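Local coordinates for Avidin/streptavidin (Shewanella denitrificans, PDB 3SZH), which probably binds biotin with high affinity, as a dimeric bacterial member of the avidin family from a cold-living organism, at residues B[94-99]-B[112-117]. Numbering follows the deposited sequence. Where two conformers were deposited one is given.
Sequences STLWQL and KGQDVF
The indole of Trp97 lies with one face flat on the backbone of Gly113, whose N sits over the ring centre, with Lys112 C toward the rim of the same face, while Gly113 CA makes a CH-pi contact 3.8 Å from the centroid of the five-membered ring. Trp97 CG stands between its own N and carbonyl carbon (chi1 55°), a torsion that folds the ring across the neighbouring strand, over Gly113. At the indole edge NE1 meets Asp115 OD1 in a weak, bent bond, ring and carboxylate planes 51° apart, and also donates to a water. At the Phe117 ring, Thr95 OG1 comes in at the edge, 3.9 Å from CE1. Replacing the indole of Trp97 with an alanine is likely to uncover the Gly113 backbone and take from Asp115 OD1 its indole N-H. Thr95 OG1 donates to Asp115 O (2.8 Å), which also accepts from Thr95 N, so two bonds grip one carbonyl. On the other face of the sheet, Gln114 bends back until NE2 lies 2.8 Å from Thr95 O, weakly bonded there and to Ser94 OG. The Asp115 carboxylate is held further by Gln16 and Trp80, the latter touching both aromatic rings. Strands 92-101 and 111-119 form an antiparallel hairpin, the last two strands of the avidin-type barrel; strand 73-85 flanks 92-101, and Leu96 and Gln98 pack against the second subunit.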
loop_
_atom_site.group_PDB
_atom_site.type_symbol
_atom_site.label_atom_id
_atom_site.label_comp_id
_atom_site.label_asym_id
_atom_site.label_seq_id
_atom_site.Cartn_x
_atom_site.Cartn_y
_atom_site.Cartn_z
ATOM N N SER B 94 1.077 3.950 14.154
ATOM C CA SER B 94 0.838 2.558 14.469
ATOM C C SER B 94 0.328 1.885 13.206
ATOM O O SER B 94 -0.651 2.351 12.617
ATOM C CB SER B 94 -0.183 2.469 15.593
ATOM O OG SER B 94 -0.428 1.127 15.897
ATOM N N THR B 95 0.970 0.780 12.821
ATOM C CA THR B 95 0.711 0.148 11.530
ATOM C C THR B 95 0.546 -1.357 11.626
ATOM O O THR B 95 1.073 -2.017 12.526
ATOM C CB THR B 95 1.841 0.412 10.489
ATOM O OG1 THR B 95 3.003 -0.335 10.840
ATOM C CG2 THR B 95 2.186 1.882 10.366
ATOM N N LEU B 96 -0.120 -1.901 10.611
ATOM C CA LEU B 96 -0.112 -3.314 10.297
ATOM C C LEU B 96 0.430 -3.432 8.878
ATOM O O LEU B 96 -0.016 -2.697 7.987
ATOM C CB LEU B 96 -1.523 -3.886 10.347
ATOM C CG LEU B 96 -2.223 -3.793 11.697
ATOM C CD1 LEU B 96 -3.631 -4.376 11.593
ATOM C CD2 LEU B 96 -1.417 -4.484 12.799
ATOM N N TRP B 97 1.370 -4.345 8.663
ATOM C CA TRP B 97 1.967 -4.514 7.344
ATOM C C TRP B 97 1.714 -5.899 6.787
ATOM O O TRP B 97 1.431 -6.864 7.513
ATOM C CB TRP B 97 3.469 -4.207 7.370
ATOM C CG TRP B 97 4.282 -4.973 8.377
ATOM C CD1 TRP B 97 4.686 -4.534 9.603
ATOM C CD2 TRP B 97 4.810 -6.311 8.239
ATOM N NE1 TRP B 97 5.440 -5.498 10.237
ATOM C CE2 TRP B 97 5.538 -6.594 9.422
ATOM C CE3 TRP B 97 4.775 -7.277 7.219
ATOM C CZ2 TRP B 97 6.192 -7.811 9.631
ATOM C CZ3 TRP B 97 5.426 -8.480 7.428
ATOM C CH2 TRP B 97 6.113 -8.744 8.637
ATOM N N GLN B 98 1.834 -5.958 5.470
ATOM C CA GLN B 98 1.766 -7.195 4.695
ATOM C C GLN B 98 2.948 -7.201 3.747
ATOM O O GLN B 98 3.246 -6.187 3.090
ATOM C CB GLN B 98 0.459 -7.266 3.911
ATOM C CG GLN B 98 -0.808 -7.176 4.789
ATOM C CD GLN B 98 -2.073 -7.382 3.990
ATOM O OE1 GLN B 98 -2.277 -6.794 2.919
ATOM N NE2 GLN B 98 -2.929 -8.229 4.493
ATOM N N LEU B 99 3.592 -8.360 3.631
ATOM C CA LEU B 99 4.739 -8.585 2.757
ATOM C C LEU B 99 4.383 -9.668 1.749
ATOM O O LEU B 99 4.060 -10.793 2.144
ATOM C CB LEU B 99 5.931 -9.033 3.614
ATOM C CG LEU B 99 7.272 -9.496 3.010
ATOM C CD1 LEU B 99 7.257 -10.899 2.421
ATOM C CD2 LEU B 99 7.796 -8.509 1.996
ATOM N N LYS B 112 2.576 -11.148 7.584
ATOM C CA LYS B 112 1.949 -10.018 8.244
ATOM C C LYS B 112 2.604 -9.718 9.566
ATOM O O LYS B 112 3.096 -10.624 10.244
ATOM C CB LYS B 112 0.466 -10.282 8.509
ATOM C CG LYS B 112 -0.410 -10.436 7.298
ATOM C CD LYS B 112 -1.829 -10.779 7.717
ATOM C CE LYS B 112 -2.684 -11.047 6.501
ATOM N NZ LYS B 112 -1.917 -11.858 5.515
ATOM N N GLY B 113 2.539 -8.456 9.968
ATOM C CA GLY B 113 2.990 -8.076 11.292
ATOM C C GLY B 113 2.593 -6.671 11.661
ATOM O O GLY B 113 1.831 -6.010 10.941
ATOM N N GLN B 114 3.092 -6.235 12.813
ATOM C CA GLN B 114 2.786 -4.903 13.344
ATOM C C GLN B 114 4.067 -4.132 13.534
ATOM O O GLN B 114 5.017 -4.643 14.102
ATOM C CB GLN B 114 2.010 -4.916 14.693
ATOM C CG GLN B 114 2.094 -3.525 15.436
ATOM C CD GLN B 114 0.756 -2.840 15.866
ATOM O OE1 GLN B 114 0.072 -3.319 16.795
ATOM N NE2 GLN B 114 0.445 -1.652 15.258
ATOM N N ASP B 115 4.089 -2.888 13.054
ATOM C CA ASP B 115 5.205 -1.957 13.327
ATOM C C ASP B 115 4.650 -0.710 13.973
ATOM O O ASP B 115 3.609 -0.188 13.539
ATOM C CB ASP B 115 5.891 -1.499 12.030
ATOM C CG ASP B 115 6.834 -2.511 11.423
ATOM O OD1 ASP B 115 7.105 -3.582 12.010
ATOM O OD2 ASP B 115 7.299 -2.208 10.309
ATOM N N VAL B 116 5.337 -0.211 15.004
ATOM C CA VAL B 116 5.013 1.100 15.560
ATOM C C VAL B 116 6.205 1.992 15.307
ATOM O O VAL B 116 7.324 1.669 15.692
ATOM C CB VAL B 116 4.666 1.039 17.059
ATOM C CG1 VAL B 116 4.448 2.443 17.568
ATOM C CG2 VAL B 116 3.405 0.172 17.267
ATOM N N PHE B 117 5.966 3.074 14.567
ATOM C CA PHE B 117 7.006 4.032 14.213
ATOM C C PHE B 117 6.876 5.213 15.168
ATOM O O PHE B 117 5.768 5.665 15.480
ATOM C CB PHE B 117 6.837 4.503 12.756
ATOM C CG PHE B 117 7.089 3.458 11.723
ATOM C CD1 PHE B 117 6.096 2.538 11.385
ATOM C CD2 PHE B 117 8.312 3.409 11.071
ATOM C CE1 PHE B 117 6.336 1.580 10.407
ATOM C CE2 PHE B 117 8.557 2.454 10.080
ATOM C CZ PHE B 117 7.572 1.541 9.747
HETATM O O HOH W 1 6.840 -6.584 12.879
#